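Local structure of 2-hydroxyisobutanoyl-CoA mutase large subunit (Aquincola tertiaricarbonis, 4R3U) at residues G78-T83 / M324-G329; F270-L275 / K431-I436. The protein supplies the substrate-binding half of a cobalamin-dependent mutase that interconverts 2-hydroxyisobutyryl-CoA and (S)-3-hydroxybutyryl-CoA together with its small subunit. All blocks are in the same frame, centred on the assembly; numbering follows the deposited sequence.

Contact 1: residues G78-T83 / M324-G329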
loop_
_atom_site.group_PDB
_atom_site.type_symbol
_atom_site.label_atom_id
_atom_site.label_comp_id
_atom_site.label_asym_id
_atom_site.label_seq_id
_atom_site.Cartn_x
_atom_site.Cartn_y
_atom_site.Cartn_z
ATOM N N GLY A 78 17.254 8.871 -18.398
ATOM C CA GLY A 78 17.398 8.881 -19.848
ATOM C C GLY A 78 18.776 9.291 -20.345
ATOM O O GLY A 78 18.959 9.539 -21.547
ATOM N N ARG A 79 19.755 9.344 -19.411
ATOM C CA ARG A 79 21.161 9.650 -19.642
ATOM C C ARG A 79 21.974 8.607 -18.924
ATOM O O ARG A 79 21.604 8.210 -17.830
ATOM C CB ARG A 79 21.530 11.042 -19.131
ATOM C CG ARG A 79 22.596 11.735 -19.969
ATOM C CD ARG A 79 22.687 13.192 -19.577
ATOM N NE ARG A 79 23.902 13.849 -20.069
ATOM C CZ ARG A 79 23.930 14.964 -20.805
ATOM N NH1 ARG A 79 22.801 15.542 -21.196
ATOM N NH2 ARG A 79 25.087 15.484 -21.186
ATOM N N TYR A 80 23.073 8.155 -19.551
ATOM C CA TYR A 80 24.001 7.131 -19.060
ATOM C C TYR A 80 24.543 7.457 -17.654
ATOM O O TYR A 80 24.862 8.630 -17.423
ATOM C CB TYR A 80 25.155 6.976 -20.080
ATOM C CG TYR A 80 26.189 5.924 -19.721
ATOM C CD1 TYR A 80 26.052 4.603 -20.150
ATOM C CD2 TYR A 80 27.319 6.252 -18.978
ATOM C CE1 TYR A 80 27.016 3.643 -19.846
ATOM C CE2 TYR A 80 28.269 5.290 -18.642
ATOM C CZ TYR A 80 28.118 3.992 -19.085
ATOM O OH TYR A 80 29.083 3.066 -18.782
ATOM N N PRO A 81 24.681 6.475 -16.704
ATOM C CA PRO A 81 24.359 5.047 -16.789
ATOM C C PRO A 81 22.910 4.651 -16.515
ATOM O O PRO A 81 22.653 3.477 -16.223
ATOM C CB PRO A 81 25.355 4.419 -15.814
ATOM C CG PRO A 81 25.492 5.448 -14.733
ATOM C CD PRO A 81 25.210 6.799 -15.362
ATOM N N PHE A 82 21.956 5.609 -16.643
ATOM C CA PHE A 82 20.504 5.385 -16.490
ATOM C C PHE A 82 20.024 4.882 -15.130
ATOM O O PHE A 82 18.932 4.337 -15.036
ATOM C CB PHE A 82 19.909 4.516 -17.634
ATOM C CG PHE A 82 20.351 4.878 -19.033
ATOM C CD1 PHE A 82 19.643 5.807 -19.784
ATOM C CD2 PHE A 82 21.464 4.273 -19.605
ATOM C CE1 PHE A 82 20.039 6.125 -21.074
ATOM C CE2 PHE A 82 21.882 4.621 -20.881
ATOM C CZ PHE A 82 21.156 5.529 -21.618
ATOM N N THR A 83 20.794 5.115 -14.066
ATOM C CA THR A 83 20.406 4.744 -12.694
ATOM C C THR A 83 18.980 5.270 -12.360
ATOM O O THR A 83 18.153 4.531 -11.806
ATOM C CB THR A 83 21.457 5.329 -11.751
ATOM O OG1 THR A 83 22.758 5.008 -12.267
ATOM C CG2 THR A 83 21.275 4.901 -10.267
ATOM N N MET A 324 27.168 -3.054 -21.269
ATOM C CA MET A 324 26.897 -2.768 -22.678
ATOM C C MET A 324 27.913 -1.802 -23.294
ATOM O O MET A 324 28.462 -2.098 -24.363
ATOM C CB MET A 324 25.439 -2.297 -22.863
ATOM C CG MET A 324 24.400 -3.345 -22.440
ATOM S SD MET A 324 24.668 -5.059 -23.035
ATOM C CE MET A 324 24.095 -4.919 -24.637
ATOM N N LYS A 325 28.236 -0.710 -22.579
ATOM C CA LYS A 325 29.224 0.265 -23.020
ATOM C C LYS A 325 30.639 -0.273 -22.933
ATOM O O LYS A 325 31.337 -0.290 -23.948
ATOM C CB LYS A 325 29.116 1.589 -22.230
ATOM C CG LYS A 325 29.959 2.717 -22.842
ATOM C CD LYS A 325 30.316 3.809 -21.842
ATOM C CE LYS A 325 30.515 5.114 -22.545
ATOM N NZ LYS A 325 30.345 6.261 -21.617
ATOM N N GLU A 326 31.083 -0.664 -21.715
ATOM C CA GLU A 326 32.458 -1.093 -21.464
ATOM C C GLU A 326 32.831 -2.453 -21.978
ATOM O O GLU A 326 33.904 -2.590 -22.581
ATOM C CB GLU A 326 32.870 -0.909 -19.995
ATOM C CG GLU A 326 32.744 0.519 -19.463
ATOM C CD GLU A 326 33.543 1.662 -20.076
ATOM O OE1 GLU A 326 34.694 1.427 -20.520
ATOM O OE2 GLU A 326 33.048 2.812 -20.034
ATOM N N ARG A 327 31.967 -3.462 -21.759
ATOM C CA ARG A 327 32.249 -4.833 -22.175
ATOM C C ARG A 327 31.844 -5.125 -23.626
ATOM O O ARG A 327 32.541 -5.868 -24.309
ATOM C CB ARG A 327 31.594 -5.824 -21.193
ATOM C CG ARG A 327 32.002 -7.281 -21.402
ATOM C CD ARG A 327 30.941 -8.229 -20.884
ATOM N NE ARG A 327 31.348 -9.609 -21.108
ATOM C CZ ARG A 327 31.775 -10.414 -20.144
ATOM N NH1 ARG A 327 32.159 -11.642 -20.425
ATOM N NH2 ARG A 327 31.735 -10.022 -18.876
ATOM N N PHE A 328 30.712 -4.595 -24.086
ATOM C CA PHE A 328 30.298 -4.904 -25.445
ATOM C C PHE A 328 30.647 -3.854 -26.488
ATOM O O PHE A 328 30.583 -4.141 -27.688
ATOM C CB PHE A 328 28.841 -5.405 -25.501
ATOM C CG PHE A 328 28.654 -6.693 -24.722
ATOM C CD1 PHE A 328 29.300 -7.870 -25.113
ATOM C CD2 PHE A 328 27.873 -6.723 -23.574
ATOM C CE1 PHE A 328 29.145 -9.058 -24.377
ATOM C CE2 PHE A 328 27.705 -7.914 -22.844
ATOM C CZ PHE A 328 28.336 -9.070 -23.252
ATOM N N GLY A 329 31.079 -2.676 -26.022
ATOM C CA GLY A 329 31.453 -1.559 -26.872
ATOM C C GLY A 329 30.287 -0.940 -27.611
ATOM O O GLY A 329 30.441 -0.475 -28.741
#

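Contact 2: residues F270-L275 / K431-I436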
loop_
_atom_site.group_PDB
_atom_site.type_symbol
_atom_site.label_atom_id
_atom_site.label_comp_id
_atom_site.label_asym_id
_atom_site.label_seq_id
_atom_site.Cartn_x
_atom_site.Cartn_y
_atom_site.Cartn_z
ATOM N N PHE A 270 22.417 -13.148 -11.567
ATOM C CA PHE A 270 22.215 -14.311 -12.452
ATOM C C PHE A 270 21.513 -13.937 -13.765
ATOM O O PHE A 270 21.799 -14.550 -14.794
ATOM C CB PHE A 270 21.525 -15.478 -11.720
ATOM C CG PHE A 270 22.209 -16.024 -10.474
ATOM C CD1 PHE A 270 23.504 -15.632 -10.134
ATOM C CD2 PHE A 270 21.574 -16.956 -9.668
ATOM C CE1 PHE A 270 24.130 -16.143 -9.004
ATOM C CE2 PHE A 270 22.227 -17.500 -8.563
ATOM C CZ PHE A 270 23.488 -17.074 -8.229
ATOM N N THR A 271 20.675 -12.880 -13.745
ATOM C CA THR A 271 19.990 -12.363 -14.924
ATOM C C THR A 271 21.020 -11.679 -15.822
ATOM O O THR A 271 21.014 -11.893 -17.049
ATOM C CB THR A 271 18.830 -11.434 -14.534
ATOM O OG1 THR A 271 17.980 -12.121 -13.630
ATOM C CG2 THR A 271 18.005 -10.988 -15.736
ATOM N N LEU A 272 21.913 -10.882 -15.211
ATOM C CA LEU A 272 22.993 -10.242 -15.949
ATOM C C LEU A 272 23.974 -11.267 -16.534
ATOM O O LEU A 272 24.406 -11.096 -17.677
ATOM C CB LEU A 272 23.681 -9.157 -15.120
ATOM C CG LEU A 272 22.814 -7.912 -14.867
ATOM C CD1 LEU A 272 23.573 -6.870 -14.097
ATOM C CD2 LEU A 272 22.262 -7.322 -16.172
ATOM N N ALA A 273 24.230 -12.389 -15.807
ATOM C CA ALA A 273 25.086 -13.498 -16.290
ATOM C C ALA A 273 24.507 -14.088 -17.584
ATOM O O ALA A 273 25.246 -14.337 -18.538
ATOM C CB ALA A 273 25.226 -14.570 -15.215
ATOM N N ASN A 274 23.173 -14.254 -17.621
ATOM C CA ASN A 274 22.399 -14.753 -18.764
ATOM C C ASN A 274 22.449 -13.775 -19.937
ATOM O O ASN A 274 22.656 -14.209 -21.075
ATOM C CB ASN A 274 20.958 -15.053 -18.347
ATOM C CG ASN A 274 20.824 -16.342 -17.555
ATOM O OD1 ASN A 274 21.731 -17.187 -17.526
ATOM N ND2 ASN A 274 19.656 -16.569 -16.960
ATOM N N LEU A 275 22.335 -12.456 -19.655
ATOM C CA LEU A 275 22.439 -11.411 -20.674
ATOM C C LEU A 275 23.775 -11.524 -21.428
ATOM O O LEU A 275 23.776 -11.534 -22.662
ATOM C CB LEU A 275 22.288 -9.994 -20.064
ATOM C CG LEU A 275 22.842 -8.835 -20.922
ATOM C CD1 LEU A 275 21.889 -8.453 -22.046
ATOM C CD2 LEU A 275 23.199 -7.663 -20.073
ATOM N N LYS A 431 28.494 -3.283 -6.863
ATOM C CA LYS A 431 29.752 -3.932 -6.528
ATOM C C LYS A 431 29.573 -5.441 -6.306
ATOM O O LYS A 431 30.334 -6.229 -6.874
ATOM C CB LYS A 431 30.420 -3.241 -5.327
ATOM C CG LYS A 431 30.870 -1.813 -5.646
ATOM C CD LYS A 431 31.268 -1.020 -4.405
ATOM C CE LYS A 431 31.760 0.377 -4.730
ATOM N NZ LYS A 431 31.937 1.216 -3.509
ATOM N N LYS A 432 28.548 -5.841 -5.527
ATOM C CA LYS A 432 28.253 -7.253 -5.235
ATOM C C LYS A 432 27.837 -8.001 -6.480
ATOM O O LYS A 432 28.238 -9.156 -6.643
ATOM C CB LYS A 432 27.235 -7.411 -4.095
ATOM C CG LYS A 432 27.741 -7.018 -2.702
ATOM C CD LYS A 432 28.649 -8.050 -2.047
ATOM C CE LYS A 432 29.482 -7.407 -0.959
ATOM N NZ LYS A 432 30.654 -8.243 -0.576
ATOM N N ILE A 433 27.099 -7.325 -7.398
ATOM C CA ILE A 433 26.692 -7.881 -8.704
ATOM C C ILE A 433 27.938 -8.127 -9.567
ATOM O O ILE A 433 28.093 -9.227 -10.094
ATOM C CB ILE A 433 25.661 -6.976 -9.442
ATOM C CG1 ILE A 433 24.229 -7.127 -8.859
ATOM C CG2 ILE A 433 25.673 -7.193 -10.978
ATOM C CD1 ILE A 433 23.336 -5.812 -9.015
ATOM N N PHE A 434 28.823 -7.112 -9.702
ATOM C CA PHE A 434 30.029 -7.251 -10.524
ATOM C C PHE A 434 30.957 -8.364 -10.054
ATOM O O PHE A 434 31.492 -9.109 -10.880
ATOM C CB PHE A 434 30.758 -5.913 -10.722
ATOM C CG PHE A 434 30.099 -5.047 -11.758
ATOM C CD1 PHE A 434 29.853 -5.531 -13.037
ATOM C CD2 PHE A 434 29.732 -3.739 -11.463
ATOM C CE1 PHE A 434 29.212 -4.736 -13.985
ATOM C CE2 PHE A 434 29.083 -2.948 -12.413
ATOM C CZ PHE A 434 28.835 -3.444 -13.664
ATOM N N GLU A 435 31.086 -8.493 -8.726
ATOM C CA GLU A 435 31.832 -9.485 -7.973
ATOM C C GLU A 435 31.302 -10.897 -8.336
ATOM O O GLU A 435 32.107 -11.788 -8.571
ATOM C CB GLU A 435 31.577 -9.167 -6.497
ATOM C CG GLU A 435 32.664 -9.489 -5.506
ATOM C CD GLU A 435 32.374 -8.804 -4.189
ATOM O OE1 GLU A 435 31.660 -9.400 -3.352
ATOM O OE2 GLU A 435 32.809 -7.640 -4.017
ATOM N N ILE A 436 29.962 -11.085 -8.436
ATOM C CA ILE A 436 29.347 -12.358 -8.832
ATOM C C ILE A 436 29.609 -12.665 -10.306
ATOM O O ILE A 436 30.039 -13.774 -10.639
ATOM C CB ILE A 436 27.839 -12.442 -8.478
ATOM C CG1 ILE A 436 27.604 -12.394 -6.933
ATOM C CG2 ILE A 436 27.148 -13.664 -9.166
ATOM C CD1 ILE A 436 26.095 -12.695 -6.476
#

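Contact 1: residues G78-T83 / M324-G329
The ammonium nitrogen of Lys325 sits over one face of the Tyr80 ring, with NZ 4.1 Å from the ring centroid and 24° off the ring normal, a cation-pi contact between two segments that share no hydrogen bond. The lysine chain runs obliquely across the tyrosine: CD lies 3.4 Å from Tyr80 OH and 3.5 Å from CZ, while NZ reaches on toward CE2 and CD2. Two torsions bring this about. With CG anti to the backbone N (chi1 -179°), Tyr80 extends toward helix 306-327, and Lys325, also anti (chi1 -169°) and extended beyond CG, leans back over it. Pro81, after a cis peptide bond, covers the other face with CB over the ring centre, so the ring is sandwiched between proline and lysine. At the hydroxyl end Glu326 OE2 comes only to 4.2 Å from Tyr80 OH. Tyr80 also touches Ala321 and Lys322 of the same helix, and Arg317, earlier on it, bonds the loop at Thr83 O. A leucine here would probably leave the ammonium group of Lys325 without its aromatic partner and free its chain to swing. The contact thus rests on the cation over the ring face and on the aliphatic lysine chain lying against the tyrosine.

Contact 2: residues F270-L275 / K431-I436
Leu272 and Ile433 meet methyl to methyl, with Leu272 CD1 3.8 Å from Ile433 CG2 and the two side chains crossing at about a right angle. A second apolar pair lies one turn further along helix 420-442, where Phe270 CE1 is 3.9 Å from Ile436 CG2; here the methyl approaches the ring at its edge, in the ring plane, rather than over a face. In both isoleucines CG2 stands anti to the backbone N, which turns this branch, and not CG1, to the partner helix. Between these two segments the packing comes down to these two pairs, the nearest CA atoms being 8.2 Å apart at Phe270 and Ile436; Leu265 and Ala269, earlier on helix 264-283, add to it. The solvent side is looser: Lys431 and Glu435 are exposed, and Lys432, partly exposed, bonds through NZ to the syn lone pair of Glu435 OE1 at 3.2 Å, a salt bridge within the helix. Neighbours complete the apolar side. Leu272 and Phe434 both rest on Cys319 of helix 306-327, and Phe270 meets Phe455 edge-to-face. Thr271 and Leu275 touch Ile252 of strand 252-253, so helix 264-283 lies between a strand of the TIM barrel and the outer helix 420-442.

Helix 306-327 connects the two sites, whose centres are 15 Å apart: its end carries the lysine of contact 1, and further back it packs against both helices of contact 2. The direct touch is light, Met324 SD lying 4.2 Å from Leu275 CD2. Neither contact reaches the catalytic centre itself. In contact 1 the side chain of Tyr80 is about 12 Å from that of Pro88, a substrate-binding residue a few positions on in the same loop. In contact 2 the side chain of Phe270 is about 10 Å from that of the substrate-binding His256 and about 12 Å from the bound cobalamin, and that of Leu272 about 14 Å from the bound 3-hydroxybutanoyl-CoA. The surface cation-pi contact is thus made by the end of a helix whose earlier turns pack against the buried apolar one.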